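Local coordinates for CRISPR-associated protein CasA/Cse1 (Thermus thermophilus, PDB 4AN8) that serves as a subunit of the Cascade ribonucleoprotein complex, which probably uses CRISPR RNA to target invading nucleic acids in bacterial adaptive immunity, at residues 172-184 against 263-275. Residues are numbered along the deposited sequence; the frame is centred on the assembly and turned at random.
Sequences LLRRYGVGSAKDA and FMGYGPGVEPLEA. With ACT (acetate ion), chain D.
Pro268 packs against three side chains of 172-184: Val178 CG2 lies 3.6 Å from its CG, Leu173 CD2 4.0 Å from its CB, and Tyr176 CB near its CD. Leu173, its CG swung opposite the backbone N (chi1 175°), divides its methyls between Pro268 and the Tyr266 ring, CD1 reaching 3.6 Å from Tyr266 CE2. Beside this apolar patch, Arg175 NE donates to Tyr266 O (2.7 Å, N-H...O 158°); the oxygen lies near the guanidinium plane, whereas the nitrogen stands above the carbonyl plane. A bend at chi3 turns the guanidinium to that oxygen, and one water, held by Arg175 NH2, Tyr176 OH and Tyr266 N, bridges the side chains to the backbone. These groups project from a beta hairpin, a type I' turn from Arg175 to Val178 with a G1 bulge, whose strand 172-175 crosses strand 263-268 at 106°. The Tyr266 hydroxyl is hydrogen-bonded to His164 NE2, tying the contact to helix 154-167. Toward solvent the fit slackens: Lys182 NZ makes a long salt bridge to Glu271 OE1 (3.8 Å), a water links Lys182 N to Glu271 OE2, and Lys182 CB rests 3.8 Å from Pro272 CG.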
ATOM      1  N   LEU A 172     -19.116   6.084 -11.197  1.00 32.53           N
ATOM      2  CA  LEU A 172     -20.227   5.720 -12.064  1.00 32.53           C
ATOM      3  C   LEU A 172     -20.174   4.252 -12.459  1.00 32.53           C
ATOM      4  O   LEU A 172     -19.117   3.741 -12.786  1.00 32.53           O
ATOM      5  CB  LEU A 172     -20.241   6.603 -13.315  1.00 48.42           C
ATOM      6  CG  LEU A 172     -21.654   7.018 -13.722  1.00 48.42           C
ATOM      7  CD1 LEU A 172     -22.266   7.932 -12.653  1.00 48.42           C
ATOM      8  CD2 LEU A 172     -21.667   7.684 -15.092  1.00 48.42           C
ATOM      9  N   LEU A 173     -21.322   3.586 -12.438  1.00 27.96           N
ATOM     10  CA  LEU A 173     -21.423   2.188 -12.847  1.00 27.96           C
ATOM     11  C   LEU A 173     -22.594   1.982 -13.824  1.00 27.96           C
ATOM     12  O   LEU A 173     -22.416   1.459 -14.927  1.00 27.96           O
ATOM     13  CB  LEU A 173     -21.589   1.282 -11.620  1.00 27.84           C
ATOM     14  CG  LEU A 173     -21.832  -0.199 -11.918  1.00 27.84           C
ATOM     15  CD1 LEU A 173     -20.593  -0.774 -12.574  1.00 27.84           C
ATOM     16  CD2 LEU A 173     -22.185  -0.994 -10.661  1.00 27.84           C
ATOM     17  N   ARG A 174     -23.799   2.369 -13.406  1.00 32.91           N
ATOM     18  CA  ARG A 174     -24.977   2.290 -14.279  1.00 32.91           C
ATOM     19  C   ARG A 174     -25.158   0.921 -14.916  1.00 32.91           C
ATOM     20  O   ARG A 174     -25.291   0.786 -16.127  1.00 32.91           O
ATOM     21  CB  ARG A 174     -24.951   3.397 -15.325  1.00 52.73           C
ATOM     22  CG  ARG A 174     -25.163   4.749 -14.691  1.00 52.73           C
ATOM     23  CD  ARG A 174     -25.114   5.883 -15.686  1.00 52.73           C
ATOM     24  NE  ARG A 174     -25.400   7.153 -15.024  1.00 52.73           N
ATOM     25  CZ  ARG A 174     -25.174   8.350 -15.560  1.00 52.73           C
ATOM     26  NH1 ARG A 174     -24.643   8.447 -16.775  1.00 52.73           N
ATOM     27  NH2 ARG A 174     -25.465   9.449 -14.878  1.00 52.73           N
ATOM     28  N   ARG A 175     -25.170  -0.095 -14.070  1.00 23.93           N
ATOM     29  CA  ARG A 175     -25.397  -1.458 -14.526  1.00 23.93           C
ATOM     30  C   ARG A 175     -26.216  -2.210 -13.486  1.00 23.93           C
ATOM     31  O   ARG A 175     -26.074  -1.995 -12.268  1.00 23.93           O
ATOM     32  CB  ARG A 175     -24.073  -2.175 -14.802  1.00 33.97           C
ATOM     33  CG  ARG A 175     -23.225  -1.520 -15.902  1.00 33.97           C
ATOM     34  CD  ARG A 175     -21.871  -2.216 -16.088  1.00 33.97           C
ATOM     35  NE  ARG A 175     -21.997  -3.525 -16.722  1.00 33.97           N
ATOM     36  CZ  ARG A 175     -21.977  -3.722 -18.037  1.00 33.97           C
ATOM     37  NH1 ARG A 175     -21.834  -2.696 -18.867  1.00 33.97           N
ATOM     38  NH2 ARG A 175     -22.108  -4.949 -18.528  1.00 33.97           N
ATOM     39  N   TYR A 176     -27.092  -3.077 -13.990  1.00 24.63           N
ATOM     40  CA  TYR A 176     -27.931  -3.916 -13.157  1.00 24.63           C
ATOM     41  C   TYR A 176     -28.514  -3.188 -11.953  1.00 24.63           C
ATOM     42  O   TYR A 176     -28.531  -3.732 -10.841  1.00 24.63           O
ATOM     43  CB  TYR A 176     -27.192  -5.190 -12.746  1.00 33.37           C
ATOM     44  CG  TYR A 176     -26.608  -5.902 -13.941  1.00 33.37           C
ATOM     45  CD1 TYR A 176     -27.414  -6.667 -14.773  1.00 33.37           C
ATOM     46  CD2 TYR A 176     -25.260  -5.780 -14.258  1.00 33.37           C
ATOM     47  CE1 TYR A 176     -26.899  -7.300 -15.885  1.00 33.37           C
ATOM     48  CE2 TYR A 176     -24.728  -6.418 -15.363  1.00 33.37           C
ATOM     49  CZ  TYR A 176     -25.555  -7.170 -16.175  1.00 33.37           C
ATOM     50  OH  TYR A 176     -25.046  -7.794 -17.286  1.00 33.37           O
ATOM     51  N   GLY A 177     -28.997  -1.967 -12.192  1.00 34.05           N
ATOM     52  CA  GLY A 177     -29.766  -1.223 -11.212  1.00 34.05           C
ATOM     53  C   GLY A 177     -28.950  -0.415 -10.220  1.00 34.05           C
ATOM     54  O   GLY A 177     -29.503   0.146  -9.272  1.00 34.05           O
ATOM     55  N   VAL A 178     -27.636  -0.352 -10.428  1.00 28.50           N
ATOM     56  CA  VAL A 178     -26.756   0.375  -9.529  1.00 28.50           C
ATOM     57  C   VAL A 178     -26.135   1.541 -10.294  1.00 28.50           C
ATOM     58  O   VAL A 178     -25.415   1.352 -11.278  1.00 28.50           O
ATOM     59  CB  VAL A 178     -25.668  -0.555  -8.929  1.00 27.99           C
ATOM     60  CG1 VAL A 178     -24.709   0.219  -8.042  1.00 27.99           C
ATOM     61  CG2 VAL A 178     -26.327  -1.705  -8.131  1.00 27.99           C
ATOM     62  N   GLY A 179     -26.439   2.754  -9.854  1.00 28.89           N
ATOM     63  CA  GLY A 179     -25.959   3.942 -10.528  1.00 28.89           C
ATOM     64  C   GLY A 179     -24.477   4.166 -10.275  1.00 28.89           C
ATOM     65  O   GLY A 179     -23.706   4.368 -11.207  1.00 28.89           O
ATOM     66  N   SER A 180     -24.070   4.127  -9.011  1.00 27.95           N
ATOM     67  CA  SER A 180     -22.662   4.297  -8.705  1.00 27.95           C
ATOM     68  C   SER A 180     -22.178   3.286  -7.673  1.00 27.95           C
ATOM     69  O   SER A 180     -22.903   2.907  -6.769  1.00 27.95           O
ATOM     70  CB  SER A 180     -22.372   5.722  -8.248  1.00 35.43           C
ATOM     71  OG  SER A 180     -22.891   5.931  -6.959  1.00 35.43           O
ATOM     72  N   ALA A 181     -20.940   2.840  -7.839  1.00 23.52           N
ATOM     73  CA  ALA A 181     -20.346   1.862  -6.942  1.00 23.52           C
ATOM     74  C   ALA A 181     -19.498   2.559  -5.887  1.00 23.52           C
ATOM     75  O   ALA A 181     -19.030   3.681  -6.089  1.00 23.52           O
ATOM     76  CB  ALA A 181     -19.520   0.892  -7.735  1.00 17.42           C
ATOM     77  N   LYS A 182     -19.310   1.892  -4.760  1.00 24.33           N
ATOM     78  CA  LYS A 182     -18.459   2.381  -3.680  1.00 24.33           C
ATOM     79  C   LYS A 182     -17.005   1.962  -3.917  1.00 24.33           C
ATOM     80  O   LYS A 182     -16.730   1.096  -4.747  1.00 24.33           O
ATOM     81  CB  LYS A 182     -18.923   1.812  -2.334  1.00 48.16           C
ATOM     82  CG  LYS A 182     -20.373   2.098  -2.000  1.00 48.16           C
ATOM     83  CD  LYS A 182     -20.595   3.557  -1.637  1.00 48.16           C
ATOM     84  CE  LYS A 182     -22.081   3.859  -1.397  1.00 48.16           C
ATOM     85  NZ  LYS A 182     -22.896   3.801  -2.661  1.00 48.16           N
ATOM     86  N   ASP A 183     -16.100   2.583  -3.164  1.00 21.71           N
ATOM     87  CA  ASP A 183     -14.695   2.199  -3.110  1.00 21.71           C
ATOM     88  C   ASP A 183     -14.557   0.738  -2.681  1.00 21.71           C
ATOM     89  O   ASP A 183     -15.235   0.278  -1.749  1.00 21.71           O
ATOM     90  CB  ASP A 183     -13.946   3.040  -2.071  1.00 19.20           C
ATOM     91  CG  ASP A 183     -13.674   4.456  -2.521  1.00 19.20           C
ATOM     92  OD1 ASP A 183     -13.911   4.804  -3.695  1.00 19.20           O
ATOM     93  OD2 ASP A 183     -13.191   5.239  -1.682  1.00 19.20           O
ATOM     94  N   ALA A 184     -13.677   0.025  -3.361  1.00 19.65           N
ATOM     95  CA  ALA A 184     -13.223  -1.264  -2.884  1.00 19.65           C
ATOM     96  C   ALA A 184     -12.467  -0.962  -1.605  1.00 19.65           C
ATOM     97  O   ALA A 184     -12.176   0.214  -1.328  1.00 19.65           O
ATOM     98  CB  ALA A 184     -12.330  -1.920  -3.924  1.00 17.23           C
ATOM     99  N   PHE A 263     -12.633 -10.202 -22.657  1.00 21.22           N
ATOM    100  CA  PHE A 263     -13.845  -9.533 -22.178  1.00 21.22           C
ATOM    101  C   PHE A 263     -14.396 -10.140 -20.889  1.00 21.22           C
ATOM    102  O   PHE A 263     -14.036 -11.250 -20.499  1.00 21.22           O
ATOM    103  CB  PHE A 263     -14.954  -9.573 -23.253  1.00 28.78           C
ATOM    104  CG  PHE A 263     -14.599  -8.848 -24.505  1.00 28.78           C
ATOM    105  CD1 PHE A 263     -14.696  -7.474 -24.575  1.00 28.78           C
ATOM    106  CD2 PHE A 263     -14.152  -9.538 -25.611  1.00 28.78           C
ATOM    107  CE1 PHE A 263     -14.357  -6.792 -25.734  1.00 28.78           C
ATOM    108  CE2 PHE A 263     -13.803  -8.864 -26.766  1.00 28.78           C
ATOM    109  CZ  PHE A 263     -13.900  -7.486 -26.820  1.00 28.78           C
ATOM    110  N   MET A 264     -15.287  -9.395 -20.239  1.00 25.24           N
ATOM    111  CA  MET A 264     -15.866  -9.800 -18.976  1.00 25.24           C
ATOM    112  C   MET A 264     -17.299  -9.278 -18.827  1.00 25.24           C
ATOM    113  O   MET A 264     -17.632  -8.182 -19.297  1.00 25.24           O
ATOM    114  CB  MET A 264     -15.000  -9.273 -17.826  1.00 22.34           C
ATOM    115  CG  MET A 264     -14.938  -7.763 -17.731  1.00 22.34           C
ATOM    116  SD  MET A 264     -13.800  -7.241 -16.404  1.00 22.34           S
ATOM    117  CE  MET A 264     -13.861  -5.467 -16.585  1.00 22.34           C
ATOM    118  N   GLY A 265     -18.143 -10.072 -18.172  1.00 27.29           N
ATOM    119  CA  GLY A 265     -19.414  -9.585 -17.677  1.00 27.29           C
ATOM    120  C   GLY A 265     -19.043  -8.741 -16.483  1.00 27.29           C
ATOM    121  O   GLY A 265     -18.031  -9.029 -15.835  1.00 27.29           O
ATOM    122  N   TYR A 266     -19.837  -7.714 -16.192  1.00 25.16           N
ATOM    123  CA  TYR A 266     -19.483  -6.727 -15.186  1.00 25.16           C
ATOM    124  C   TYR A 266     -20.726  -6.107 -14.545  1.00 25.16           C
ATOM    125  O   TYR A 266     -21.665  -5.729 -15.241  1.00 25.16           O
ATOM    126  CB  TYR A 266     -18.614  -5.638 -15.827  1.00 23.20           C
ATOM    127  CG  TYR A 266     -17.889  -4.763 -14.819  1.00 23.20           C
ATOM    128  CD1 TYR A 266     -16.727  -5.220 -14.184  1.00 23.20           C
ATOM    129  CD2 TYR A 266     -18.354  -3.490 -14.495  1.00 23.20           C
ATOM    130  CE1 TYR A 266     -16.064  -4.456 -13.258  1.00 23.20           C
ATOM    131  CE2 TYR A 266     -17.675  -2.698 -13.549  1.00 23.20           C
ATOM    132  CZ  TYR A 266     -16.532  -3.201 -12.935  1.00 23.20           C
ATOM    133  OH  TYR A 266     -15.834  -2.451 -11.991  1.00 23.20           O
ATOM    134  N   GLY A 267     -20.728  -6.016 -13.216  1.00 21.84           N
ATOM    135  CA  GLY A 267     -21.813  -5.385 -12.476  1.00 21.84           C
ATOM    136  C   GLY A 267     -21.427  -5.062 -11.042  1.00 21.84           C
ATOM    137  O   GLY A 267     -20.272  -5.170 -10.670  1.00 21.84           O
ATOM    138  N   PRO A 268     -22.401  -4.678 -10.211  1.00 22.24           N
ATOM    139  CA  PRO A 268     -22.138  -4.472  -8.774  1.00 22.24           C
ATOM    140  C   PRO A 268     -21.828  -5.866  -8.186  1.00 22.24           C
ATOM    141  O   PRO A 268     -22.278  -6.820  -8.809  1.00 22.24           O
ATOM    142  CB  PRO A 268     -23.466  -3.918  -8.288  1.00 24.31           C
ATOM    143  CG  PRO A 268     -24.493  -4.611  -9.206  1.00 24.31           C
ATOM    144  CD  PRO A 268     -23.841  -4.727 -10.530  1.00 24.31           C
ATOM    145  N   GLY A 269     -21.118  -6.075  -7.082  1.00 32.79           N
ATOM    146  CA  GLY A 269     -20.768  -5.150  -6.047  1.00 32.79           C
ATOM    147  C   GLY A 269     -21.500  -5.616  -4.792  1.00 32.79           C
ATOM    148  O   GLY A 269     -22.696  -5.455  -4.713  1.00 32.79           O
ATOM    149  N   VAL A 270     -20.819  -6.218  -3.825  1.00 24.61           N
ATOM    150  CA  VAL A 270     -21.371  -6.226  -2.470  1.00 24.61           C
ATOM    151  C   VAL A 270     -21.137  -4.868  -1.807  1.00 24.61           C
ATOM    152  O   VAL A 270     -20.023  -4.342  -1.795  1.00 24.61           O
ATOM    153  CB  VAL A 270     -20.815  -7.353  -1.575  1.00 21.87           C
ATOM    154  CG1 VAL A 270     -21.256  -7.145  -0.122  1.00 21.87           C
ATOM    155  CG2 VAL A 270     -21.286  -8.688  -2.058  1.00 21.87           C
ATOM    156  N   GLU A 271     -22.198  -4.301  -1.246  1.00 28.33           N
ATOM    157  CA  GLU A 271     -22.121  -2.974  -0.619  1.00 28.33           C
ATOM    158  C   GLU A 271     -21.449  -3.003   0.738  1.00 28.33           C
ATOM    159  O   GLU A 271     -21.904  -3.699   1.626  1.00 28.33           O
ATOM    160  CB  GLU A 271     -23.517  -2.381  -0.442  1.00 49.52           C
ATOM    161  CG  GLU A 271     -24.166  -1.975  -1.723  1.00 49.52           C
ATOM    162  CD  GLU A 271     -23.677  -0.632  -2.196  1.00 49.52           C
ATOM    163  OE1 GLU A 271     -23.571   0.278  -1.342  1.00 49.52           O
ATOM    164  OE2 GLU A 271     -23.399  -0.485  -3.408  1.00 49.52           O
ATOM    165  N   PRO A 272     -20.383  -2.210   0.909  1.00 29.83           N
ATOM    166  CA  PRO A 272     -19.683  -2.123   2.195  1.00 29.83           C
ATOM    167  C   PRO A 272     -20.474  -1.299   3.207  1.00 29.83           C
ATOM    168  O   PRO A 272     -20.810  -0.160   2.933  1.00 29.83           O
ATOM    169  CB  PRO A 272     -18.371  -1.406   1.828  1.00 30.81           C
ATOM    170  CG  PRO A 272     -18.744  -0.548   0.640  1.00 30.81           C
ATOM    171  CD  PRO A 272     -19.780  -1.344  -0.125  1.00 30.81           C
ATOM    172  N   LEU A 273     -20.799  -1.880   4.348  1.00 33.53           N
ATOM    173  CA  LEU A 273     -21.415  -1.125   5.428  1.00 33.53           C
ATOM    174  C   LEU A 273     -20.350  -0.721   6.439  1.00 33.53           C
ATOM    175  O   LEU A 273     -19.389  -1.463   6.663  1.00 33.53           O
ATOM    176  CB  LEU A 273     -22.495  -1.950   6.120  1.00 30.45           C
ATOM    177  CG  LEU A 273     -23.709  -2.317   5.263  1.00 30.45           C
ATOM    178  CD1 LEU A 273     -24.732  -3.118   6.060  1.00 30.45           C
ATOM    179  CD2 LEU A 273     -24.338  -1.052   4.679  1.00 30.45           C
ATOM    180  N   GLU A 274     -20.523   0.447   7.053  1.00 36.51           N
ATOM    181  CA  GLU A 274     -19.549   0.967   8.016  1.00 36.51           C
ATOM    182  C   GLU A 274     -19.360   0.046   9.221  1.00 36.51           C
ATOM    183  O   GLU A 274     -20.316  -0.517   9.739  1.00 36.51           O
ATOM    184  CB  GLU A 274     -19.925   2.385   8.474  1.00103.07           C
ATOM    185  CG  GLU A 274     -19.970   3.414   7.343  1.00103.07           C
ATOM    186  CD  GLU A 274     -19.924   4.856   7.842  1.00103.07           C
ATOM    187  OE1 GLU A 274     -18.939   5.218   8.522  1.00103.07           O
ATOM    188  OE2 GLU A 274     -20.868   5.627   7.548  1.00103.07           O
ATOM    189  N   ALA A 275     -18.117  -0.112   9.657  1.00 28.80           N
ATOM    190  CA  ALA A 275     -17.824  -0.944  10.810  1.00 28.80           C
ATOM    191  C   ALA A 275     -16.561  -0.447  11.480  1.00 28.80           C
ATOM    192  O   ALA A 275     -15.867   0.416  10.943  1.00 28.80           O
ATOM    193  CB  ALA A 275     -17.680  -2.400  10.401  1.00 22.03           C
TER
HETATM  194  C   ACT D1498     -16.232   1.408 -10.987  1.00 46.28           C
HETATM  195  O   ACT D1498     -15.382   0.804 -10.267  1.00 46.67           O
HETATM  196  OXT ACT D1498     -16.772   0.729 -11.909  1.00 46.25           O
HETATM  197  CH3 ACT D1498     -16.575   2.862 -10.757  1.00 46.50           C
HETATM  198  O   HOH W   1     -22.183  -7.682 -17.853  1.00 54.65           O
HETATM  199  O   HOH W   2     -20.491  -0.607  -4.263  1.00 51.38           O